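Local coordinates for uncharacterized DUF364 family protein (Pyrococcus horikoshii, PDB 3NPG) that is of unknown function but may take part in chelating heavy metals through a Rossmann-like domain, at residues 199-203 with 215-220; 158-163 with 182-188; 110-116 with 191-195; 70-74 with 84-89; 17-21 with 92-96. All blocks are in the same frame, centred on the assembly; numbering follows the deposited sequence.

Contact 1: 199-203 with 215-220. With ACT (acetate ion), chain E.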
# COMPACT_ATOMS: atom_id res chain seq x y z
N THR A 199 13.87 -16.65 8.53
CA THR A 199 14.98 -15.72 8.26
C THR A 199 16.01 -15.71 9.44
O THR A 199 17.14 -15.23 9.29
CB THR A 199 14.43 -14.30 7.92
OG1 THR A 199 13.34 -14.42 7.00
CG2 THR A 199 15.50 -13.38 7.34
N GLY A 200 15.61 -16.29 10.57
CA GLY A 200 16.46 -16.40 11.76
C GLY A 200 17.31 -17.66 11.78
O GLY A 200 17.69 -18.13 12.86
N GLN A 201 17.65 -18.20 10.58
CA GLN A 201 18.47 -19.41 10.43
C GLN A 201 19.94 -19.14 10.72
O GLN A 201 20.75 -20.07 10.68
CB GLN A 201 18.32 -19.98 9.01
CG GLN A 201 17.07 -20.83 8.81
CD GLN A 201 16.91 -21.25 7.36
OE1 GLN A 201 17.30 -20.53 6.44
NE2 GLN A 201 16.29 -22.40 7.14
N LEU A 202 20.30 -17.87 11.00
CA LEU A 202 21.70 -17.46 11.26
C LEU A 202 22.29 -18.13 12.53
O LEU A 202 21.54 -18.56 13.41
CB LEU A 202 21.83 -15.91 11.32
CG LEU A 202 21.36 -15.21 12.62
CD1 LEU A 202 21.96 -13.83 12.73
CD2 LEU A 202 19.87 -15.12 12.69
N LEU A 203 23.64 -18.24 12.60
CA LEU A 203 24.31 -18.83 13.76
C LEU A 203 24.13 -17.94 15.00
O LEU A 203 24.23 -16.72 14.90
CB LEU A 203 25.82 -19.04 13.48
CG LEU A 203 26.18 -20.19 12.55
CD1 LEU A 203 27.63 -20.16 12.21
CD2 LEU A 203 25.83 -21.52 13.15
N LEU A 215 16.92 -17.51 19.43
CA LEU A 215 16.65 -17.57 18.01
C LEU A 215 15.66 -18.68 17.74
O LEU A 215 15.95 -19.84 18.04
CB LEU A 215 17.95 -17.81 17.20
CG LEU A 215 18.78 -16.56 16.86
CD1 LEU A 215 20.14 -16.95 16.33
CD2 LEU A 215 18.04 -15.68 15.84
N ALA A 216 14.46 -18.33 17.28
CA ALA A 216 13.43 -19.32 16.95
C ALA A 216 13.30 -19.46 15.44
O ALA A 216 12.75 -18.57 14.78
CB ALA A 216 12.11 -18.93 17.56
N SER A 217 13.86 -20.53 14.88
CA SER A 217 13.86 -20.73 13.44
C SER A 217 13.61 -22.20 13.10
O SER A 217 13.09 -22.95 13.94
CB SER A 217 15.18 -20.27 12.85
OG SER A 217 15.08 -20.14 11.44
N MSE A 218 13.94 -22.62 11.86
CA MSE A 218 13.74 -24.00 11.41
C MSE A 218 14.85 -24.46 10.46
O MSE A 218 15.36 -23.66 9.67
CB MSE A 218 12.37 -24.16 10.74
CG MSE A 218 12.19 -23.31 9.49
SE MSE A 218 10.35 -23.20 8.93
CE MSE A 218 9.60 -22.19 10.48
N LYS A 219 15.22 -25.74 10.53
CA LYS A 219 16.23 -26.32 9.66
C LYS A 219 15.59 -27.24 8.64
O LYS A 219 14.79 -28.10 9.00
CB LYS A 219 17.30 -27.07 10.48
CG LYS A 219 18.45 -27.62 9.63
CD LYS A 219 19.49 -28.32 10.47
CE LYS A 219 20.62 -28.84 9.62
NZ LYS A 219 21.64 -29.55 10.43
N VAL A 220 15.96 -27.07 7.36
CA VAL A 220 15.43 -27.90 6.27
C VAL A 220 15.94 -29.35 6.39
O VAL A 220 17.15 -29.58 6.38
CB VAL A 220 15.77 -27.29 4.88
CG1 VAL A 220 15.19 -28.14 3.76
CG2 VAL A 220 15.26 -25.85 4.78
C ACT E . 10.51 -14.60 8.72
O ACT E . 11.39 -13.87 9.05
OXT ACT E . 10.67 -15.25 7.75
CH3 ACT E . 9.21 -14.67 9.52

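Contact 2: 158-163 with 182-188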
# COMPACT_ATOMS: atom_id res chain seq x y z
N GLU A 158 7.00 1.82 17.66
CA GLU A 158 7.95 0.87 18.25
C GLU A 158 8.98 1.62 19.08
O GLU A 158 9.21 1.27 20.24
CB GLU A 158 8.66 0.05 17.17
CG GLU A 158 7.76 -0.94 16.45
CD GLU A 158 8.41 -1.66 15.28
OE1 GLU A 158 9.64 -1.51 15.10
OE2 GLU A 158 7.70 -2.37 14.55
N TYR A 159 9.54 2.70 18.51
CA TYR A 159 10.56 3.54 19.16
C TYR A 159 10.13 4.00 20.57
O TYR A 159 10.98 4.13 21.46
CB TYR A 159 10.88 4.76 18.27
CG TYR A 159 12.10 5.54 18.72
CD1 TYR A 159 13.37 5.23 18.25
CD2 TYR A 159 11.97 6.63 19.58
CE1 TYR A 159 14.49 5.96 18.66
CE2 TYR A 159 13.08 7.35 20.00
CZ TYR A 159 14.34 7.01 19.54
OH TYR A 159 15.44 7.72 19.95
N HIS A 160 8.82 4.21 20.78
CA HIS A 160 8.29 4.71 22.05
C HIS A 160 7.78 3.60 22.98
O HIS A 160 7.77 3.79 24.20
CB HIS A 160 7.20 5.76 21.80
CG HIS A 160 7.57 6.80 20.79
ND1 HIS A 160 8.40 7.85 21.12
CD2 HIS A 160 7.21 6.91 19.49
CE1 HIS A 160 8.52 8.57 20.01
NE2 HIS A 160 7.82 8.04 19.01
N ILE A 161 7.32 2.46 22.42
CA ILE A 161 6.74 1.37 23.22
C ILE A 161 7.77 0.30 23.64
O ILE A 161 7.70 -0.21 24.76
CB ILE A 161 5.47 0.77 22.55
CG1 ILE A 161 4.36 1.85 22.41
CG2 ILE A 161 4.95 -0.47 23.33
CD1 ILE A 161 3.20 1.46 21.51
N LEU A 162 8.78 0.02 22.76
CA LEU A 162 9.83 -0.98 23.06
C LEU A 162 10.56 -0.74 24.42
O LEU A 162 10.80 -1.71 25.14
CB LEU A 162 10.86 -1.08 21.90
CG LEU A 162 10.36 -1.76 20.62
CD1 LEU A 162 11.32 -1.53 19.49
CD2 LEU A 162 10.13 -3.24 20.82
N PRO A 163 10.85 0.54 24.84
CA PRO A 163 11.52 0.74 26.14
C PRO A 163 10.64 0.39 27.35
O PRO A 163 11.14 0.35 28.48
CB PRO A 163 11.89 2.23 26.13
CG PRO A 163 11.76 2.66 24.70
CD PRO A 163 10.69 1.82 24.12
N MSE A 182 17.60 -0.82 15.56
CA MSE A 182 16.74 0.08 16.33
C MSE A 182 16.01 -0.67 17.45
O MSE A 182 16.01 -0.21 18.60
CB MSE A 182 15.73 0.79 15.40
CG MSE A 182 14.81 1.80 16.12
SE MSE A 182 13.20 0.99 16.84
CE MSE A 182 12.39 0.38 15.20
N ILE A 183 15.40 -1.84 17.12
CA ILE A 183 14.67 -2.68 18.08
C ILE A 183 15.52 -3.00 19.31
O ILE A 183 15.05 -2.83 20.44
CB ILE A 183 14.11 -3.96 17.38
CG1 ILE A 183 12.98 -3.60 16.39
CG2 ILE A 183 13.63 -5.00 18.42
CD1 ILE A 183 12.70 -4.68 15.33
N LEU A 184 16.78 -3.40 19.09
CA LEU A 184 17.70 -3.73 20.19
C LEU A 184 18.11 -2.50 20.99
O LEU A 184 18.19 -2.56 22.21
CB LEU A 184 18.94 -4.48 19.67
CG LEU A 184 18.67 -5.87 19.07
CD1 LEU A 184 19.92 -6.45 18.47
CD2 LEU A 184 18.10 -6.82 20.12
N ASP A 185 18.33 -1.36 20.30
CA ASP A 185 18.69 -0.10 20.96
C ASP A 185 17.56 0.39 21.87
O ASP A 185 17.83 0.91 22.96
CB ASP A 185 19.05 0.97 19.91
CG ASP A 185 19.14 2.39 20.47
OD1 ASP A 185 19.88 2.60 21.46
OD2 ASP A 185 18.50 3.30 19.89
N ARG A 186 16.29 0.21 21.44
CA ARG A 186 15.13 0.68 22.20
C ARG A 186 14.65 -0.35 23.23
O ARG A 186 13.82 -0.02 24.08
CB ARG A 186 13.99 1.11 21.26
CG ARG A 186 14.38 2.27 20.32
CD ARG A 186 14.84 3.50 21.09
NE ARG A 186 13.73 4.18 21.77
CZ ARG A 186 13.89 5.16 22.66
NH1 ARG A 186 15.11 5.58 23.00
NH2 ARG A 186 12.83 5.73 23.22
N ALA A 187 15.21 -1.58 23.20
CA ALA A 187 14.86 -2.63 24.16
C ALA A 187 15.57 -2.38 25.51
O ALA A 187 16.40 -3.19 25.94
CB ALA A 187 15.26 -3.98 23.61
N LYS A 188 15.23 -1.25 26.17
CA LYS A 188 15.88 -0.79 27.40
C LYS A 188 15.64 -1.72 28.60
O LYS A 188 16.57 -1.97 29.37
CB LYS A 188 15.42 0.64 27.76
CG LYS A 188 15.47 1.65 26.61
CD LYS A 188 16.89 2.07 26.27
CE LYS A 188 16.91 3.17 25.23
NZ LYS A 188 18.27 3.43 24.72

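Contact 3: 110-116 with 191-195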
# COMPACT_ATOMS: atom_id res chain seq x y z
N LEU A 110 8.22 -20.80 25.12
CA LEU A 110 9.43 -20.15 25.60
C LEU A 110 9.11 -18.95 26.51
O LEU A 110 9.76 -18.78 27.55
CB LEU A 110 10.29 -19.70 24.39
CG LEU A 110 11.67 -19.12 24.73
CD1 LEU A 110 12.66 -20.23 25.07
CD2 LEU A 110 12.19 -18.31 23.59
N ILE A 111 8.09 -18.14 26.13
CA ILE A 111 7.65 -16.98 26.92
C ILE A 111 7.07 -17.41 28.26
O ILE A 111 7.31 -16.75 29.28
CB ILE A 111 6.63 -16.12 26.11
CG1 ILE A 111 7.12 -15.81 24.66
CG2 ILE A 111 6.25 -14.84 26.87
CD1 ILE A 111 8.46 -15.03 24.55
N GLN A 112 6.30 -18.51 28.27
CA GLN A 112 5.67 -19.03 29.48
C GLN A 112 6.70 -19.51 30.52
O GLN A 112 6.41 -19.50 31.72
CB GLN A 112 4.68 -20.16 29.14
CG GLN A 112 3.43 -19.67 28.39
CD GLN A 112 2.58 -20.81 27.88
OE1 GLN A 112 3.03 -21.66 27.09
NE2 GLN A 112 1.31 -20.82 28.27
N GLN A 113 7.92 -19.87 30.07
CA GLN A 113 9.01 -20.32 30.95
C GLN A 113 9.58 -19.17 31.80
O GLN A 113 10.32 -19.42 32.76
CB GLN A 113 10.14 -20.99 30.13
CG GLN A 113 9.74 -22.30 29.45
CD GLN A 113 10.81 -22.83 28.52
OE1 GLN A 113 11.95 -22.33 28.48
NE2 GLN A 113 10.47 -23.84 27.74
N ASP A 114 9.24 -17.91 31.45
CA ASP A 114 9.74 -16.72 32.16
C ASP A 114 8.60 -15.88 32.76
O ASP A 114 7.42 -16.12 32.48
CB ASP A 114 10.63 -15.87 31.24
CG ASP A 114 11.89 -16.58 30.79
OD1 ASP A 114 12.56 -17.21 31.65
OD2 ASP A 114 12.23 -16.48 29.59
N GLU A 115 8.96 -14.88 33.61
CA GLU A 115 7.99 -13.99 34.26
C GLU A 115 7.91 -12.65 33.50
O GLU A 115 8.62 -11.70 33.84
CB GLU A 115 8.37 -13.76 35.74
CG GLU A 115 7.24 -13.22 36.59
CD GLU A 115 6.12 -14.21 36.89
OE1 GLU A 115 6.40 -15.44 36.93
OE2 GLU A 115 4.98 -13.76 37.15
N ILE A 116 7.06 -12.60 32.45
CA ILE A 116 6.89 -11.40 31.61
C ILE A 116 5.52 -10.76 31.87
O ILE A 116 4.56 -11.47 32.14
CB ILE A 116 7.10 -11.75 30.09
CG1 ILE A 116 8.38 -12.62 29.87
CG2 ILE A 116 7.12 -10.49 29.22
CD1 ILE A 116 9.73 -11.98 30.31
N LYS A 191 14.08 -8.28 29.01
CA LYS A 191 14.98 -9.34 29.50
C LYS A 191 14.94 -10.56 28.58
O LYS A 191 15.79 -11.45 28.68
CB LYS A 191 14.63 -9.73 30.97
CG LYS A 191 13.13 -9.73 31.28
CD LYS A 191 12.87 -9.90 32.77
CE LYS A 191 11.40 -9.91 33.08
NZ LYS A 191 11.15 -10.08 34.53
N LEU A 192 13.97 -10.58 27.64
CA LEU A 192 13.77 -11.68 26.72
C LEU A 192 13.49 -11.13 25.30
O LEU A 192 12.47 -10.49 25.08
CB LEU A 192 12.57 -12.53 27.21
CG LEU A 192 12.23 -13.78 26.40
CD1 LEU A 192 13.32 -14.84 26.51
CD2 LEU A 192 10.93 -14.36 26.85
N ILE A 193 14.45 -11.32 24.36
CA ILE A 193 14.32 -10.87 22.97
C ILE A 193 14.44 -12.06 22.03
O ILE A 193 15.52 -12.65 21.91
CB ILE A 193 15.32 -9.73 22.62
CG1 ILE A 193 15.15 -8.53 23.59
CG2 ILE A 193 15.18 -9.30 21.15
CD1 ILE A 193 16.20 -7.52 23.51
N VAL A 194 13.32 -12.45 21.39
CA VAL A 194 13.28 -13.61 20.50
C VAL A 194 13.13 -13.18 19.04
O VAL A 194 12.18 -12.48 18.70
CB VAL A 194 12.14 -14.60 20.91
CG1 VAL A 194 12.23 -15.89 20.10
CG2 VAL A 194 12.18 -14.90 22.40
N ILE A 195 14.07 -13.60 18.18
CA ILE A 195 14.00 -13.34 16.74
C ILE A 195 13.45 -14.60 16.07
O ILE A 195 14.13 -15.63 16.02
CB ILE A 195 15.40 -12.92 16.17
CG1 ILE A 195 16.03 -11.75 17.00
CG2 ILE A 195 15.32 -12.58 14.68
CD1 ILE A 195 15.14 -10.46 17.15

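Contact 4: 70-74 with 84-89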
# COMPACT_ATOMS: atom_id res chain seq x y z
N PHE A 70 27.39 -12.63 -2.57
CA PHE A 70 26.06 -12.51 -1.96
C PHE A 70 26.16 -11.98 -0.54
O PHE A 70 25.50 -10.99 -0.22
CB PHE A 70 25.32 -13.86 -1.98
CG PHE A 70 24.67 -14.24 -3.30
CD1 PHE A 70 24.69 -13.37 -4.39
CD2 PHE A 70 24.01 -15.45 -3.45
CE1 PHE A 70 24.09 -13.71 -5.60
CE2 PHE A 70 23.41 -15.80 -4.66
CZ PHE A 70 23.45 -14.93 -5.73
N ILE A 71 27.04 -12.60 0.29
CA ILE A 71 27.22 -12.21 1.70
C ILE A 71 27.74 -10.77 1.84
O ILE A 71 27.31 -10.05 2.74
CB ILE A 71 28.12 -13.24 2.48
CG1 ILE A 71 27.54 -14.67 2.37
CG2 ILE A 71 28.30 -12.82 3.95
CD1 ILE A 71 28.50 -15.78 2.79
N ASP A 72 28.63 -10.33 0.93
CA ASP A 72 29.18 -8.97 0.96
C ASP A 72 28.07 -7.92 0.74
O ASP A 72 28.15 -6.82 1.28
CB ASP A 72 30.29 -8.81 -0.08
CG ASP A 72 30.97 -7.45 -0.04
OD1 ASP A 72 31.37 -7.01 1.06
OD2 ASP A 72 31.09 -6.82 -1.11
N LYS A 73 27.02 -8.30 -0.01
CA LYS A 73 25.91 -7.40 -0.34
C LYS A 73 24.76 -7.46 0.70
O LYS A 73 23.66 -7.00 0.42
CB LYS A 73 25.37 -7.69 -1.76
CG LYS A 73 26.41 -7.49 -2.87
CD LYS A 73 26.63 -6.03 -3.19
CE LYS A 73 27.70 -5.84 -4.23
NZ LYS A 73 27.30 -6.41 -5.54
N ALA A 74 25.03 -8.02 1.90
CA ALA A 74 24.02 -8.12 2.96
C ALA A 74 23.70 -6.75 3.56
O ALA A 74 22.57 -6.52 3.98
CB ALA A 74 24.48 -9.07 4.04
N LEU A 84 19.11 -11.51 -0.66
CA LEU A 84 19.98 -12.57 -1.20
C LEU A 84 21.21 -12.79 -0.30
O LEU A 84 21.68 -13.93 -0.15
CB LEU A 84 20.42 -12.24 -2.64
CG LEU A 84 19.40 -12.56 -3.74
CD1 LEU A 84 19.67 -11.73 -4.99
CD2 LEU A 84 19.39 -14.05 -4.08
N GLY A 85 21.70 -11.71 0.32
CA GLY A 85 22.83 -11.75 1.24
C GLY A 85 22.50 -12.43 2.55
O GLY A 85 23.27 -13.27 3.02
N VAL A 86 21.35 -12.08 3.15
CA VAL A 86 20.87 -12.71 4.39
C VAL A 86 20.55 -14.20 4.16
O VAL A 86 20.93 -15.04 4.98
CB VAL A 86 19.66 -11.93 4.99
CG1 VAL A 86 19.02 -12.71 6.14
CG2 VAL A 86 20.08 -10.54 5.44
N ALA A 87 19.92 -14.53 3.00
CA ALA A 87 19.64 -15.93 2.63
C ALA A 87 20.94 -16.73 2.50
O ALA A 87 20.99 -17.90 2.88
CB ALA A 87 18.85 -15.99 1.33
N ALA A 88 22.01 -16.07 2.00
CA ALA A 88 23.34 -16.69 1.87
C ALA A 88 24.01 -16.86 3.24
O ALA A 88 24.66 -17.88 3.47
CB ALA A 88 24.22 -15.85 0.96
N ILE A 89 23.85 -15.86 4.15
CA ILE A 89 24.38 -15.96 5.52
C ILE A 89 23.70 -17.13 6.25
O ILE A 89 24.37 -17.91 6.92
CB ILE A 89 24.21 -14.61 6.30
CG1 ILE A 89 25.09 -13.50 5.70
CG2 ILE A 89 24.51 -14.79 7.81
CD1 ILE A 89 24.78 -12.12 6.21

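Contact 5: 17-21 with 92-96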
# COMPACT_ATOMS: atom_id res chain seq x y z
N LEU A 17 33.40 -18.03 7.27
CA LEU A 17 32.88 -19.40 7.32
C LEU A 17 32.49 -19.93 5.93
O LEU A 17 32.38 -21.14 5.74
CB LEU A 17 31.67 -19.48 8.27
CG LEU A 17 31.99 -19.85 9.72
CD1 LEU A 17 32.51 -18.64 10.49
CD2 LEU A 17 30.78 -20.40 10.40
N ALA A 18 32.33 -19.03 4.96
CA ALA A 18 31.94 -19.40 3.59
C ALA A 18 33.15 -19.82 2.74
O ALA A 18 32.98 -20.08 1.54
CB ALA A 18 31.21 -18.25 2.93
N GLU A 19 34.35 -19.89 3.35
CA GLU A 19 35.59 -20.23 2.64
C GLU A 19 35.55 -21.62 2.00
O GLU A 19 35.95 -21.78 0.84
CB GLU A 19 36.81 -20.10 3.57
N ASP A 20 35.04 -22.63 2.74
CA ASP A 20 34.97 -24.01 2.24
C ASP A 20 33.59 -24.36 1.66
O ASP A 20 33.32 -25.54 1.40
CB ASP A 20 35.37 -25.00 3.35
CG ASP A 20 36.80 -24.83 3.84
OD1 ASP A 20 37.72 -24.77 2.99
OD2 ASP A 20 37.01 -24.83 5.08
N LEU A 21 32.74 -23.35 1.42
CA LEU A 21 31.40 -23.56 0.84
C LEU A 21 31.27 -22.92 -0.54
O LEU A 21 31.88 -21.87 -0.79
CB LEU A 21 30.31 -23.02 1.77
CG LEU A 21 30.10 -23.77 3.08
CD1 LEU A 21 29.29 -22.96 4.03
CD2 LEU A 21 29.44 -25.11 2.84
N VAL A 92 25.05 -20.57 4.87
CA VAL A 92 26.34 -20.90 5.51
C VAL A 92 26.09 -21.34 6.96
O VAL A 92 26.69 -22.32 7.42
CB VAL A 92 27.32 -19.69 5.44
CG1 VAL A 92 28.59 -19.96 6.24
CG2 VAL A 92 27.67 -19.35 3.99
N SER A 93 25.16 -20.66 7.66
CA SER A 93 24.81 -20.95 9.05
C SER A 93 24.17 -22.32 9.20
O SER A 93 24.52 -23.05 10.11
CB SER A 93 23.87 -19.88 9.59
OG SER A 93 24.46 -18.59 9.52
N GLN A 94 23.23 -22.67 8.30
CA GLN A 94 22.52 -23.96 8.33
C GLN A 94 23.45 -25.15 8.08
O GLN A 94 23.15 -26.27 8.49
CB GLN A 94 21.34 -23.96 7.35
CG GLN A 94 20.21 -23.03 7.76
CD GLN A 94 19.47 -23.54 8.97
OE1 GLN A 94 18.67 -24.46 8.88
NE2 GLN A 94 19.69 -22.92 10.12
N TYR A 95 24.60 -24.91 7.42
CA TYR A 95 25.61 -25.93 7.19
C TYR A 95 26.39 -26.20 8.48
O TYR A 95 26.71 -27.35 8.79
CB TYR A 95 26.57 -25.49 6.06
CG TYR A 95 27.61 -26.53 5.69
CD1 TYR A 95 27.35 -27.51 4.74
CD2 TYR A 95 28.89 -26.49 6.24
CE1 TYR A 95 28.31 -28.45 4.38
CE2 TYR A 95 29.86 -27.43 5.89
CZ TYR A 95 29.57 -28.41 4.96
OH TYR A 95 30.53 -29.33 4.62
N TYR A 96 26.68 -25.13 9.27
CA TYR A 96 27.50 -25.23 10.47
C TYR A 96 26.68 -25.21 11.79
O TYR A 96 27.27 -25.34 12.87
CB TYR A 96 28.56 -24.12 10.49
CG TYR A 96 29.59 -24.24 9.39
CD1 TYR A 96 30.54 -25.26 9.40
CD2 TYR A 96 29.66 -23.30 8.37
CE1 TYR A 96 31.51 -25.36 8.41
CE2 TYR A 96 30.62 -23.39 7.37
CZ TYR A 96 31.54 -24.43 7.39
OH TYR A 96 32.50 -24.52 6.41

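Contact 1: 199-203 with 215-220
The loop that follows strand 192-196 of the Rossmann-like sheet, at the C-terminal end of that parallel strand, crosses the next strand, 214-220, at about a right angle, and Gln201 ties the two together. Its amide nitrogen NE2 donates to the backbone O of Met218 over 3.0 Å, with an N-H...O angle of 166°. The acceptor lies in the plane of the amide, and the donor arrives almost head-on to the carbonyl. CG sits anti to the carbonyl carbon of Gln201 (chi1 -81°) and the chain runs on extended, which carries the amide past Ser217 to Met218. Meanwhile OE1 accepts from the backbone N of Val47, in the three-stranded sheet. Ser217 CB lies beside the O of Gly200, and its OG is engaged by Gly197 O. Further along, the side chains of Leu202 and Leu215 meet crosswise, CD2 against CD2 at 3.7 Å. Thr199 OG1 faces an acetate ion, probably from the crystallisation liquor, which Tyr32 OH also binds; OG1 is 2.9 Å from the acetate O. With both ends of its amide engaged, Gln201 has its flip state fixed and bridges two sheets in a buried setting.

Contact 2: 158-163 with 182-188
Arg186 lays its guanidinium flat on the ring of Tyr159, the two planes only 7° apart and their centres separated by 3.8 Å. This cation-pi stack joins helix 158-161 to helix 180-186, two helices of the Rossmann-like domain that pack against its parallel sheet. The Arg186 chain is bent at both chi2 and chi3, so that the guanidinium doubles back over the ring, with NE above the ring centre. The aliphatic part shares the same face, CD making a CH-pi contact. The opposite face of the guanidinium is met by Pro163, whose CG comes to 3.6 Å from Arg186 NH2.

The same group is gripped at its edge. NE and NH2 both donate, side-on, to the single backbone O of Tyr159, NE over 2.8 Å in the carbonyl plane and on a lone pair, NH2 from a tilted position. Stack and paired bonds together fix the rotation of the guanidinium, and the positive charge would probably polarise that carbonyl.

Toward the sheet lies an apolar layer. Leu162 sends CD1 to 3.8 Å from the CA of Ile183, and the same atom lies 4.1 Å from SE of Met182; Leu162 also touches Ala120, Ile122 and Ile168 of the sheet. Tyr159 also reaches a second subunit, where its OH makes a weak hydrogen bond to Asp185 of that subunit and it packs on Met182 of that second subunit. Within its own chain, the ring meets Met182 at its edge, CD1 lying 4.3 Å from Met182 CG.

Contact 3: 110-116 with 191-195
This is a helix-on-sheet contact, largely apolar, in which the end of helix 107-112 and the turn after it cover one face of strand 192-196. Leu110 and Val194 reach toward each other tip to tip, CD2 of the leucine 3.6 Å from CG2 of the valine. One residue on, Ile111 brings CD1 to 3.4 Å from CD2 of Leu192, and the two side chains meet at a slant. Leu192 is the centre of the contact: its CG stands anti to the backbone N (chi1 -178°), directing the branched end between Ile111 and the carboxylate of Asp114, whose OD2 lies 3.7 Å from Leu192 CD1.

The strand belongs to the parallel core of a Rossmann-like sheet, where it runs between 167-171 and 214-220. Its alternate residues face opposite ways: Leu192 and Val194 turn to helix 107-112, while Ile193 packs on Leu184 of helix 180-186, so the strand is sandwiched between helices on its two faces. Neighbouring strands widen the apolar layer, since Ile111 also touches Ile169, and Leu110 and Leu192 both touch His214.

Toward the surface the character changes. Lys191, extended beyond CG, slides past Ile116 in the opposite direction, its CE 3.8 Å from Ile116 CD1. Its aliphatic length thus lies along the isoleucine before the ammonium group reaches the backbone, where NZ donates to Glu115 O over 3.1 Å from a position tilted 17° out of the carbonyl plane.

Contact 4: 70-74 with 84-89
Phe70 meets Ala88 through its CB, 3.7 Å from the CB of the alanine, which also lies at the edge of the aromatic ring. The ring extends beside Leu84, toward an edge-to-face meeting with Phe26 and packing on Leu232 of a third subunit. The backbone O of Phe70 faces the CA of Gly85. Next, Ile71 divides its branches: CG1 packs on Ala88 CB at 3.8 Å, while CG2 touches CG1 of Ile89 at 3.7 Å. After the chain leaves helical geometry at Lys73, Ala74 brings its CA to 4.2 Å from that of Gly85, the closest pair of CA atoms between 70-74 and 84-89. Gly85, with no side chain, faces the end of 70-74 with its backbone. The CB of Ala74 meets CD1 of Ile89 at 3.8 Å. No hydrogen bond crosses the contact; Phe70, small residues and branched aliphatic ones carry it. Helix 67-72 and the residues just after it thus pack on the long helix 79-96, whose Ala88 also touches Val35 of the three-stranded antiparallel sheet; with the short connection between them, the two form a pair resembling a helical hairpin beside that sheet.

Contact 5: 17-21 with 92-96
Leu21 fills the middle of this contact, dividing its two methyl groups between three residues of helix 79-96. CD2 stands over the centre of the Tyr95 ring, 3.5 Å from the centroid and only 6° off the ring normal, a CH-pi contact made squarely on the face. CD1 turns to the other two, lying 3.8 Å from Val92 CG1 and 3.6 Å from Tyr96 CE2. Val92 in turn spreads its branches: CG1 also meets Leu17 CB at 3.7 Å, and CG2 meets the CB of Ala18.

Leu17, Ala18 and Leu21 belong to the connection between helix 6-17 and strand 22-27, which is thereby packed on the last turn of helix 79-96 in an alpha+beta arrangement where helices cover the three-stranded antiparallel sheet. Leu67 touches Ala18, Leu21 and Val92, bringing helix 67-72 into the cluster.

Further out, Leu17 and Tyr96 slide past each other in opposite directions, CD2 of the leucine 3.7 Å from CD2 of the tyrosine. A chi1 of -65°, which places CG beside the backbone N, lets the Tyr96 side chain run back across the turn, and one face of its ring takes CD2 of Tyr95 over its centre. The two phenol groups end differently. Tyr95 OH bonds with the backbone N of Glu41, whereas Tyr96 OH makes a weak hydrogen bond to Leu17 O over 3.4 Å.

Five contacts span two lobes of one chain, and contact 1 joins them. Contacts 4 and 5 both use helix 79-96, with centres 12 Å apart, and Ile71 CD1 of the first lies 3.7 Å from Ala18 CB of the second. Contact 1 connects this lobe to the Rossmann-like one: Gln201 O probably accepts from Gln94 NE2 of contact 5, Thr199 packs on Val86 of contact 4, and Ala216 probably bonds to Ile195 of contact 3 within the sheet. Contacts 2 and 3 meet where Ala187 CB lies 3.7 Å from Ile193 CD1. Contacts 2 and 5 are the far ends, centres 32 Å apart. The acetate sits at contact 1, where the lobes meet.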